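Local coordinates for protein dephospho-CoA kinase (Mycobacterium paratuberculosis, PDB 6N39) that probably phosphorylates the 3'-hydroxyl of dephospho-CoA with ATP, the last step of coenzyme A synthesis, and carries a C-terminal UPF0157 domain involved in proper folding, at residues 279-283 with 325-329; 293-297 with 328-333; 310-316 with 346-352; 356-360 with 403-408. All blocks are in the same frame, centred on the assembly; numbering follows the deposited sequence. Where two conformers were deposited one is given.

Contact 1. Residues 279-283 with 325-329. With ACT (acetate ion), chain E.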
# COMPACT_ATOMS: atom_id res chain seq x y z
N LEU A 279 -4.46 11.66 -21.08
CA LEU A 279 -4.59 10.21 -21.17
C LEU A 279 -3.26 9.55 -21.53
O LEU A 279 -3.02 8.40 -21.13
CB LEU A 279 -5.68 9.83 -22.18
CG LEU A 279 -7.14 10.15 -21.81
CD1 LEU A 279 -8.08 9.88 -22.97
CD2 LEU A 279 -7.58 9.35 -20.59
N ALA A 280 -2.37 10.24 -22.25
CA ALA A 280 -1.03 9.70 -22.50
C ALA A 280 -0.27 9.43 -21.19
O ALA A 280 0.39 8.39 -21.04
CB ALA A 280 -0.23 10.67 -23.38
N ALA A 281 -0.36 10.36 -20.24
CA ALA A 281 0.27 10.14 -18.93
C ALA A 281 -0.36 8.95 -18.20
O ALA A 281 0.35 8.11 -17.61
CB ALA A 281 0.15 11.42 -18.10
N ALA A 282 -1.69 8.86 -18.24
CA ALA A 282 -2.37 7.69 -17.68
C ALA A 282 -1.81 6.41 -18.29
O ALA A 282 -1.57 5.42 -17.58
CB ALA A 282 -3.88 7.78 -17.92
N ASP A 283 -1.57 6.41 -19.60
CA ASP A 283 -1.08 5.19 -20.23
C ASP A 283 0.36 4.89 -19.83
O ASP A 283 0.76 3.73 -19.79
CB ASP A 283 -1.23 5.30 -21.76
CG ASP A 283 -2.68 5.09 -22.22
OD1 ASP A 283 -3.48 4.50 -21.45
OD2 ASP A 283 -3.04 5.49 -23.34
N TRP A 325 -15.27 12.24 -21.37
CA TRP A 325 -15.63 11.26 -20.36
C TRP A 325 -14.68 10.06 -20.32
O TRP A 325 -14.89 9.15 -19.51
CB TRP A 325 -17.08 10.78 -20.57
CG TRP A 325 -18.09 11.84 -20.23
CD1 TRP A 325 -18.77 12.64 -21.11
CD2 TRP A 325 -18.52 12.22 -18.92
NE1 TRP A 325 -19.60 13.50 -20.42
CE2 TRP A 325 -19.45 13.27 -19.08
CE3 TRP A 325 -18.18 11.80 -17.62
CZ2 TRP A 325 -20.08 13.89 -17.99
CZ3 TRP A 325 -18.81 12.42 -16.53
CH2 TRP A 325 -19.74 13.46 -16.73
N HIS A 326 -13.62 10.06 -21.13
CA HIS A 326 -12.71 8.92 -21.12
C HIS A 326 -11.84 8.92 -19.87
O HIS A 326 -11.68 9.94 -19.19
CB HIS A 326 -11.82 8.92 -22.37
CG HIS A 326 -12.56 8.59 -23.62
ND1 HIS A 326 -12.02 7.81 -24.62
CD2 HIS A 326 -13.81 8.91 -24.03
CE1 HIS A 326 -12.90 7.67 -25.60
NE2 HIS A 326 -14.00 8.33 -25.26
N LYS A 327 -11.29 7.74 -19.56
CA LYS A 327 -10.48 7.52 -18.37
C LYS A 327 -9.72 6.21 -18.53
O LYS A 327 -9.84 5.50 -19.55
CB LYS A 327 -11.36 7.48 -17.11
CG LYS A 327 -12.26 6.23 -17.02
CD LYS A 327 -12.99 6.15 -15.66
CE LYS A 327 -13.62 4.78 -15.41
NZ LYS A 327 -14.30 4.72 -14.08
N ARG A 328 -8.91 5.89 -17.52
CA ARG A 328 -8.44 4.52 -17.33
C ARG A 328 -8.87 4.06 -15.94
O ARG A 328 -9.22 4.88 -15.09
CB ARG A 328 -6.90 4.38 -17.51
CG ARG A 328 -6.34 4.93 -18.83
CD ARG A 328 -6.74 4.13 -20.07
NE ARG A 328 -6.19 4.69 -21.32
CZ ARG A 328 -6.86 5.41 -22.23
NH1 ARG A 328 -8.16 5.68 -22.07
NH2 ARG A 328 -6.25 5.84 -23.32
N ILE A 329 -8.86 2.75 -15.70
CA ILE A 329 -9.18 2.23 -14.38
C ILE A 329 -8.38 0.96 -14.14
O ILE A 329 -8.26 0.10 -15.03
CB ILE A 329 -10.70 2.00 -14.19
CG1 ILE A 329 -11.02 1.42 -12.79
CG2 ILE A 329 -11.26 1.11 -15.29
CD1 ILE A 329 -12.59 1.17 -12.55
C ACT E . -8.65 7.29 -25.31
O ACT E . -9.48 6.81 -24.47
OXT ACT E . -7.38 7.19 -25.33
CH3 ACT E . -9.30 8.16 -26.48
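Asp283 OD1 is gripped by two arginines. Arg328 NE donates to Asp283 OD1 at 2.7 Å, and Arg296 NH1 forms a second salt bridge to the same oxygen. Arg328 NH2 reaches the other oxygen, Asp283 OD2, at 3.2 Å. The result is a side-on, two-nitrogen salt bridge between helix 279-284 and the outermost strand 328-331 of the mixed sheet in the GrpB-type (UPF0157) domain. Both bonds are nearly straight, at 165°. They meet the carboxylate on its syn sides, but the carboxylate and guanidinium planes are turned 29° apart. Arg328 can reach back to the helix because its chain folds at chi2 (-68°). Its third nitrogen, NH1, donates to the backbone O of Lys327 from above the carbonyl plane. These bonds fix the rotation of the guanidinium. Leu279 CD2 lies over one face of the group, 4.0 Å from Arg328 NH1, and Ala282 CB packs against Arg328 CG. An acetate ion, probably from the crystallisation liquor, sits at the guanidinium edge. It receives NH2 and NH1 of Arg328 on its two oxygens. The two carboxylates together probably offset the arginine charge. His326 closes the acetate site: His326 ND1 donates almost straight, in the ring plane, to acetate O at 2.7 Å. Leu279 CD1 touches both His326 CB, at 3.9 Å, and the acetate carbon C, at 3.5 Å.

Contact 2. Residues 293-297 with 328-333. With ACT (acetate ion), chain E.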
# COMPACT_ATOMS: atom_id res chain seq x y z
N GLY A 293 0.85 -3.28 -7.49
CA GLY A 293 -0.21 -4.20 -7.11
C GLY A 293 -1.54 -4.05 -7.83
O GLY A 293 -2.53 -4.67 -7.41
N TYR A 294 -1.61 -3.29 -8.93
CA TYR A 294 -2.88 -2.87 -9.53
C TYR A 294 -2.89 -3.11 -11.04
O TYR A 294 -2.49 -2.23 -11.81
CB TYR A 294 -3.16 -1.40 -9.22
CG TYR A 294 -3.13 -1.05 -7.75
CD1 TYR A 294 -1.93 -0.71 -7.11
CD2 TYR A 294 -4.30 -1.04 -7.00
CE1 TYR A 294 -1.90 -0.41 -5.75
CE2 TYR A 294 -4.29 -0.73 -5.66
CZ TYR A 294 -3.09 -0.41 -5.03
OH TYR A 294 -3.10 -0.13 -3.68
N PRO A 295 -3.34 -4.28 -11.50
CA PRO A 295 -3.51 -4.48 -12.94
C PRO A 295 -4.56 -3.53 -13.51
O PRO A 295 -5.49 -3.11 -12.82
CB PRO A 295 -3.97 -5.95 -13.06
CG PRO A 295 -3.45 -6.62 -11.78
CD PRO A 295 -3.55 -5.52 -10.72
N ARG A 296 -4.42 -3.24 -14.80
CA ARG A 296 -5.40 -2.42 -15.50
C ARG A 296 -6.57 -3.26 -16.02
O ARG A 296 -6.39 -4.40 -16.45
CB ARG A 296 -4.75 -1.69 -16.67
CG ARG A 296 -5.75 -0.78 -17.43
CD ARG A 296 -5.04 0.39 -18.09
NE ARG A 296 -4.56 0.04 -19.43
CZ ARG A 296 -3.95 0.91 -20.24
NH1 ARG A 296 -3.72 2.17 -19.83
NH2 ARG A 296 -3.57 0.50 -21.45
N LEU A 297 -7.78 -2.70 -15.97
CA LEU A 297 -8.93 -3.27 -16.68
C LEU A 297 -8.90 -2.72 -18.10
O LEU A 297 -9.22 -1.55 -18.33
CB LEU A 297 -10.24 -2.94 -15.97
CG LEU A 297 -10.26 -3.62 -14.60
CD1 LEU A 297 -11.21 -2.96 -13.64
CD2 LEU A 297 -10.62 -5.09 -14.77
N ARG A 328 -8.91 5.89 -17.52
CA ARG A 328 -8.44 4.52 -17.33
C ARG A 328 -8.87 4.06 -15.94
O ARG A 328 -9.22 4.88 -15.09
CB ARG A 328 -6.90 4.38 -17.51
CG ARG A 328 -6.34 4.93 -18.83
CD ARG A 328 -6.74 4.13 -20.07
NE ARG A 328 -6.19 4.69 -21.32
CZ ARG A 328 -6.86 5.41 -22.23
NH1 ARG A 328 -8.16 5.68 -22.07
NH2 ARG A 328 -6.25 5.84 -23.32
N ILE A 329 -8.86 2.75 -15.70
CA ILE A 329 -9.18 2.23 -14.38
C ILE A 329 -8.38 0.96 -14.14
O ILE A 329 -8.26 0.10 -15.03
CB ILE A 329 -10.70 2.00 -14.19
CG1 ILE A 329 -11.02 1.42 -12.79
CG2 ILE A 329 -11.26 1.11 -15.29
CD1 ILE A 329 -12.59 1.17 -12.55
N HIS A 330 -7.77 0.88 -12.97
CA HIS A 330 -7.05 -0.29 -12.49
C HIS A 330 -7.78 -0.79 -11.25
O HIS A 330 -8.64 -0.11 -10.69
CB HIS A 330 -5.60 0.06 -12.11
CG HIS A 330 -4.77 0.57 -13.25
ND1 HIS A 330 -3.56 -0.00 -13.59
CD2 HIS A 330 -4.95 1.62 -14.09
CE1 HIS A 330 -3.04 0.66 -14.61
NE2 HIS A 330 -3.85 1.65 -14.92
N ALA A 331 -7.40 -1.98 -10.79
CA ALA A 331 -7.93 -2.42 -9.50
C ALA A 331 -6.89 -3.29 -8.81
O ALA A 331 -5.98 -3.83 -9.44
CB ALA A 331 -9.26 -3.18 -9.63
N SER A 332 -7.05 -3.44 -7.49
CA SER A 332 -6.06 -4.21 -6.74
C SER A 332 -6.18 -5.69 -7.07
O SER A 332 -7.28 -6.21 -7.25
CB SER A 332 -6.23 -4.00 -5.24
OG SER A 332 -5.32 -4.82 -4.53
N ALA A 333 -5.04 -6.37 -7.13
CA ALA A 333 -4.98 -7.82 -7.23
C ALA A 333 -5.01 -8.50 -5.86
O ALA A 333 -4.98 -9.73 -5.80
CB ALA A 333 -3.71 -8.24 -7.98
C ACT E . -8.65 7.29 -25.31
O ACT E . -9.48 6.81 -24.47
OXT ACT E . -7.38 7.19 -25.33
CH3 ACT E . -9.30 8.16 -26.48
O HOH W 1 -3.57 3.26 -17.41
O HOH W 2 -8.67 1.11 -18.36
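His330 uses its ring to bond a backbone carbonyl across the contact: His330 ND1 donates to Tyr294 O at 3.0 Å, from above the carbonyl plane. Arg296 CB lies over one face of the His330 ring, 3.7 Å from its centroid, a CH-pi contact. Water 1 lies in the ring plane and joins His330 NE2 to Arg296 NH1. The imidazole is thus held at both nitrogens and on one face. With CG anti to the backbone N (chi1 -179°), the Arg296 stem passes over the His330 ring, and the chain bends at chi3. Arg296 NH1 lies 3.8 Å from Arg328 NE, with the guanidinium planes 81° apart. Glu298 forms a salt bridge with Arg296 NH2, which probably offsets part of the like charge. The backbones meet in a single beta bridge, Arg296 with His330. Leu297 N donates to Ile329 O, and Ala331 N to Pro295 O, each at 3.0 Å. Farther along, Ala333 N donates to Gly293 O at 3.0 Å. Gly293 ends helix 286-291 in a Schellman motif with positive phi (114°). Tyr294 CE2 packs on Ser332 CB, and Pro295 CD on Ala333 CB. The 293-297 loop lies along strand 328-331, whose sheet partner is strand 339-345. Helix 286-291 packs on Pro295, Arg296 and His330, and helix 187-210 packs on Pro295 and Ala333.

Contact 3. Residues 310-316 with 346-352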
# COMPACT_ATOMS: atom_id res chain seq x y z
N ARG A 310 -20.31 19.22 -16.59
CA ARG A 310 -19.92 20.37 -15.79
C ARG A 310 -18.48 20.25 -15.30
O ARG A 310 -17.99 19.15 -15.05
CB ARG A 310 -20.85 20.55 -14.59
CG ARG A 310 -22.32 20.68 -14.95
CD ARG A 310 -22.60 21.99 -15.65
NE ARG A 310 -21.92 23.11 -15.00
CZ ARG A 310 -22.41 23.78 -13.95
NH1 ARG A 310 -23.59 23.46 -13.43
NH2 ARG A 310 -21.72 24.78 -13.44
N SER A 311 -17.83 21.40 -15.14
CA SER A 311 -16.50 21.47 -14.54
C SER A 311 -16.32 22.84 -13.91
O SER A 311 -16.94 23.81 -14.36
CB SER A 311 -15.40 21.26 -15.58
OG SER A 311 -14.12 21.29 -14.97
N THR A 312 -15.47 22.91 -12.87
CA THR A 312 -15.05 24.23 -12.40
C THR A 312 -13.91 24.80 -13.23
O THR A 312 -13.48 25.93 -12.98
CB THR A 312 -14.64 24.21 -10.91
OG1 THR A 312 -13.49 23.38 -10.71
CG2 THR A 312 -15.79 23.71 -10.03
N VAL A 313 -13.40 24.04 -14.20
CA VAL A 313 -12.41 24.54 -15.14
C VAL A 313 -13.15 24.98 -16.40
O VAL A 313 -13.85 24.17 -17.02
CB VAL A 313 -11.34 23.48 -15.45
CG1 VAL A 313 -10.38 23.99 -16.52
CG2 VAL A 313 -10.58 23.14 -14.18
N GLU A 314 -13.01 26.25 -16.76
CA GLU A 314 -13.97 26.87 -17.67
C GLU A 314 -14.04 26.16 -19.02
O GLU A 314 -15.13 25.94 -19.55
CB GLU A 314 -13.64 28.36 -17.87
CG GLU A 314 -14.60 29.07 -18.80
CD GLU A 314 -16.06 28.86 -18.41
OE1 GLU A 314 -16.84 28.35 -19.24
OE2 GLU A 314 -16.41 29.20 -17.25
N ARG A 315 -12.89 25.80 -19.60
CA ARG A 315 -12.89 25.24 -20.94
C ARG A 315 -13.51 23.85 -21.00
O ARG A 315 -13.72 23.33 -22.10
CB ARG A 315 -11.46 25.19 -21.49
CG ARG A 315 -10.49 24.33 -20.69
CD ARG A 315 -9.08 24.50 -21.25
NE ARG A 315 -8.12 23.60 -20.60
CZ ARG A 315 -7.51 23.87 -19.45
NH1 ARG A 315 -7.76 25.00 -18.81
NH2 ARG A 315 -6.66 22.99 -18.93
N TYR A 316 -13.79 23.22 -19.87
CA TYR A 316 -14.47 21.93 -19.90
C TYR A 316 -15.91 22.01 -19.40
O TYR A 316 -16.58 20.99 -19.32
CB TYR A 316 -13.70 20.89 -19.08
CG TYR A 316 -12.24 20.75 -19.50
CD1 TYR A 316 -11.90 20.32 -20.78
CD2 TYR A 316 -11.21 21.07 -18.62
CE1 TYR A 316 -10.57 20.18 -21.16
CE2 TYR A 316 -9.88 20.95 -18.99
CZ TYR A 316 -9.57 20.50 -20.27
OH TYR A 316 -8.25 20.38 -20.65
N ASP A 346 -7.24 16.00 -15.30
CA ASP A 346 -7.41 17.28 -14.63
C ASP A 346 -8.44 18.19 -15.31
O ASP A 346 -8.23 18.64 -16.44
CB ASP A 346 -6.04 17.99 -14.61
CG ASP A 346 -6.03 19.25 -13.72
OD1 ASP A 346 -6.82 19.31 -12.76
OD2 ASP A 346 -5.23 20.17 -14.00
N GLY A 347 -9.54 18.48 -14.62
CA GLY A 347 -10.55 19.39 -15.11
C GLY A 347 -11.68 18.73 -15.91
O GLY A 347 -12.74 19.35 -16.07
N TRP A 348 -11.49 17.52 -16.42
CA TRP A 348 -12.56 16.87 -17.17
C TRP A 348 -13.74 16.54 -16.24
O TRP A 348 -13.56 16.37 -15.04
CB TRP A 348 -12.05 15.60 -17.83
CG TRP A 348 -11.13 15.85 -19.01
CD1 TRP A 348 -10.52 17.04 -19.35
CD2 TRP A 348 -10.68 14.88 -19.95
NE1 TRP A 348 -9.73 16.86 -20.48
CE2 TRP A 348 -9.81 15.54 -20.86
CE3 TRP A 348 -10.93 13.51 -20.13
CZ2 TRP A 348 -9.21 14.88 -21.93
CZ3 TRP A 348 -10.32 12.85 -21.19
CH2 TRP A 348 -9.47 13.53 -22.08
N PRO A 349 -14.95 16.42 -16.80
CA PRO A 349 -16.14 16.27 -15.94
C PRO A 349 -16.10 15.08 -14.98
O PRO A 349 -16.54 15.22 -13.83
CB PRO A 349 -17.30 16.15 -16.94
CG PRO A 349 -16.65 15.86 -18.27
CD PRO A 349 -15.30 16.50 -18.23
N GLY A 350 -15.61 13.91 -15.40
CA GLY A 350 -15.57 12.79 -14.47
C GLY A 350 -14.59 13.01 -13.32
O GLY A 350 -14.86 12.63 -12.17
N GLN A 351 -13.44 13.62 -13.63
CA GLN A 351 -12.46 14.00 -12.60
C GLN A 351 -13.06 14.96 -11.58
O GLN A 351 -12.80 14.84 -10.37
CB GLN A 351 -11.25 14.63 -13.30
CG GLN A 351 -10.02 14.90 -12.41
CD GLN A 351 -10.07 16.28 -11.76
OE1 GLN A 351 -10.72 17.19 -12.28
NE2 GLN A 351 -9.36 16.44 -10.65
N GLN A 352 -13.85 15.93 -12.04
CA GLN A 352 -14.44 16.89 -11.10
C GLN A 352 -15.54 16.23 -10.28
O GLN A 352 -15.61 16.42 -9.06
CB GLN A 352 -14.97 18.09 -11.88
CG GLN A 352 -13.88 18.80 -12.68
CD GLN A 352 -13.25 19.90 -11.88
OE1 GLN A 352 -13.94 20.86 -11.52
NE2 GLN A 352 -11.95 19.78 -11.58
O HOH W 3 -18.75 16.88 -13.80
O HOH W 4 -6.64 19.54 -18.53
O HOH W 5 -7.49 18.29 -22.35
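Gln352 OE1 accepts two bonds from Thr312. Thr312 OG1 donates to Gln352 OE1 at 2.7 Å, in the amide plane and on a lone pair. Thr312 N donates to the same Gln352 OE1 at 2.9 Å, from above that plane. Beside it, Ser311 OG donates to Gly347 O at 2.6 Å, also on a lone pair. The serine hydroxyl in turn accepts from Val313 N, which makes an ST turn and fixes the hydroxyl. Tyr316 meets Trp348 in a T-shaped, edge-to-face pair. The indole edge points at the phenol face, with Trp348 CD1 above the ring centre and the planes at 66°. Arg315 CG covers the opposite face of the tyrosine. With positive phi (91°) and no side chain, Gly347 lets the loop come close: Gly347 CA lies 3.9 Å from Val313 CG2, and Gly347 O lies 3.4 Å from Tyr316 CD2. In the next shell, Gln351 OE1 accepts from both Gly347 N and Gln352 NE2. The bond from Gln352 NE2 to Gln351 OE1, 3.0 Å, holds the Gln352 amide with OE1 turned to Thr312. Water 5 links Tyr316 OH with Trp348 NE1, and water 3 links Arg310 O with Pro349 O. Asp317 takes both Arg310 NE and Ser311 N. Trp348 is the N-cap residue of helix 349-363. The arrangement is a strand-to-helix connection, after strand 339-345 of the UPF0157 domain, with a long loop bonded across the helix start.

Contact 4. Residues 356-360 with 403-408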
# COMPACT_ATOMS: atom_id res chain seq x y z
N LEU A 356 -16.47 16.08 -6.26
CA LEU A 356 -17.68 16.78 -5.86
C LEU A 356 -18.65 15.85 -5.13
O LEU A 356 -19.29 16.26 -4.17
CB LEU A 356 -18.36 17.40 -7.08
CG LEU A 356 -19.77 17.97 -6.87
CD1 LEU A 356 -19.76 19.08 -5.81
CD2 LEU A 356 -20.41 18.51 -8.19
N PHE A 357 -18.79 14.62 -5.61
CA PHE A 357 -19.78 13.69 -5.06
C PHE A 357 -19.54 13.46 -3.57
O PHE A 357 -20.48 13.50 -2.76
CB PHE A 357 -19.70 12.38 -5.86
CG PHE A 357 -20.77 11.36 -5.55
CD1 PHE A 357 -22.08 11.54 -5.97
CD2 PHE A 357 -20.45 10.19 -4.89
CE1 PHE A 357 -23.05 10.59 -5.71
CE2 PHE A 357 -21.41 9.22 -4.65
CZ PHE A 357 -22.71 9.43 -5.05
N VAL A 358 -18.27 13.29 -3.19
CA VAL A 358 -17.93 13.15 -1.77
C VAL A 358 -18.30 14.40 -1.00
O VAL A 358 -18.94 14.33 0.07
CB VAL A 358 -16.43 12.83 -1.60
CG1 VAL A 358 -16.08 12.78 -0.12
CG2 VAL A 358 -16.11 11.51 -2.28
N ASP A 359 -17.89 15.58 -1.49
CA ASP A 359 -18.17 16.79 -0.70
C ASP A 359 -19.67 17.05 -0.58
O ASP A 359 -20.18 17.43 0.49
CB ASP A 359 -17.46 18.00 -1.31
CG ASP A 359 -15.97 17.99 -1.03
OD1 ASP A 359 -15.58 17.36 -0.04
OD2 ASP A 359 -15.20 18.61 -1.79
N TRP A 360 -20.39 16.83 -1.68
CA TRP A 360 -21.83 17.03 -1.71
C TRP A 360 -22.54 16.12 -0.72
O TRP A 360 -23.27 16.59 0.15
CB TRP A 360 -22.34 16.80 -3.15
CG TRP A 360 -23.82 16.81 -3.30
CD1 TRP A 360 -24.68 17.82 -2.97
CD2 TRP A 360 -24.63 15.75 -3.82
NE1 TRP A 360 -25.98 17.45 -3.26
CE2 TRP A 360 -25.97 16.19 -3.78
CE3 TRP A 360 -24.35 14.47 -4.31
CZ2 TRP A 360 -27.03 15.40 -4.21
CZ3 TRP A 360 -25.41 13.68 -4.75
CH2 TRP A 360 -26.74 14.15 -4.69
N ARG A 403 -28.06 17.45 -9.21
CA ARG A 403 -28.24 18.06 -7.90
C ARG A 403 -26.90 18.44 -7.28
O ARG A 403 -26.77 19.51 -6.69
CB ARG A 403 -28.99 17.10 -6.97
CG ARG A 403 -30.48 16.93 -7.30
CD ARG A 403 -30.94 15.54 -6.92
NE ARG A 403 -30.94 15.32 -5.48
CZ ARG A 403 -31.05 14.13 -4.90
NH1 ARG A 403 -31.14 13.03 -5.65
NH2 ARG A 403 -31.06 14.04 -3.58
N ALA A 404 -25.91 17.55 -7.39
CA ALA A 404 -24.57 17.87 -6.90
C ALA A 404 -24.05 19.14 -7.55
O ALA A 404 -23.50 20.01 -6.87
CB ALA A 404 -23.62 16.70 -7.18
N TRP A 405 -24.24 19.29 -8.86
CA TRP A 405 -23.72 20.50 -9.49
C TRP A 405 -24.56 21.73 -9.14
O TRP A 405 -24.02 22.84 -9.08
CB TRP A 405 -23.60 20.30 -11.00
CG TRP A 405 -22.29 19.60 -11.31
CD1 TRP A 405 -22.11 18.29 -11.69
CD2 TRP A 405 -20.98 20.17 -11.19
NE1 TRP A 405 -20.76 18.02 -11.83
CE2 TRP A 405 -20.05 19.16 -11.53
CE3 TRP A 405 -20.50 21.44 -10.86
CZ2 TRP A 405 -18.68 19.38 -11.55
CZ3 TRP A 405 -19.13 21.65 -10.86
CH2 TRP A 405 -18.24 20.63 -11.21
N ASP A 406 -25.85 21.55 -8.87
CA ASP A 406 -26.64 22.68 -8.35
C ASP A 406 -26.09 23.15 -7.01
O ASP A 406 -25.93 24.35 -6.77
CB ASP A 406 -28.10 22.27 -8.20
CG ASP A 406 -28.92 22.55 -9.43
OD1 ASP A 406 -28.52 23.43 -10.21
OD2 ASP A 406 -29.97 21.89 -9.61
N TRP A 407 -25.79 22.19 -6.13
CA TRP A 407 -25.19 22.52 -4.84
C TRP A 407 -23.83 23.18 -5.02
O TRP A 407 -23.49 24.13 -4.30
CB TRP A 407 -25.06 21.25 -4.00
CG TRP A 407 -24.37 21.44 -2.69
CD1 TRP A 407 -24.93 21.85 -1.51
CD2 TRP A 407 -22.98 21.23 -2.42
NE1 TRP A 407 -23.98 21.91 -0.52
CE2 TRP A 407 -22.77 21.53 -1.06
CE3 TRP A 407 -21.90 20.81 -3.19
CZ2 TRP A 407 -21.51 21.43 -0.46
CZ3 TRP A 407 -20.65 20.70 -2.59
CH2 TRP A 407 -20.47 21.01 -1.24
N ALA A 408 -23.03 22.69 -5.98
CA ALA A 408 -21.72 23.28 -6.22
C ALA A 408 -21.84 24.72 -6.69
O ALA A 408 -21.08 25.59 -6.25
CB ALA A 408 -20.94 22.45 -7.25
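Helices 349-363 and 386-411 of the UPF0157 domain pack here with one knob-into-hole, Leu356. The short segments cross at 73°, with their axes 9.8 Å apart. The Leu356 knob sits among Ala404, Trp405, Trp407 and Ala408. Its CG is anti to the backbone N, which carries the branch toward the other helix; the two methyls then go to different tryptophans. Leu356 CD2 stands over the centre of the Trp405 indole, a CH-pi contact 3.5 Å from the centroid of the five-membered ring. Leu356 CD1 instead meets the edge of Trp407, 3.7 Å from Trp407 CZ3, and also touches Ala408 CB. Trp360 lies across the other helix. Ala404 CA is over the five-membered ring of Trp360, 3.7 Å from the centroid, and Ala404 CB packs on Trp360 CD2. Trp360 and Trp407 meet obliquely, with planes at 53°. No hydrogen bond joins the two segments, so the contact is apolar packing. The polar ends turn to other partners: Arg403 pairs with Asp399 and Asp370, and Asp359 accepts from Trp413. The Arg403 guanidinium still stands almost perpendicular to the Trp360 ring, at 87°. Its stem also touches this ring, with Arg403 CB 3.8 Å from Trp360 CZ2.

In the fold
All four contacts lie in the UPF0157 region, away from the predicted ATP site. Contacts 1 and 2 share strand 328-331 and Arg328. Contact 1 is partly buried and relies on charge, whereas contact 2 is buried and relies mainly on backbone bonds. Asp283 of contact 1 joins them through Arg296 of contact 2. Contacts 3 and 4 share helix 349-363. Contact 3, partly buried, uses hydroxyls, amides and waters at the helix start; contact 4, buried, uses leucine, alanine and tryptophan farther along. Trp405 joins this pair by packing on Arg310 and Gln352. Trp325 and Leu279 of contact 1 pack on Pro349 and Trp348 of contact 3, connecting the sheet edge to the helices.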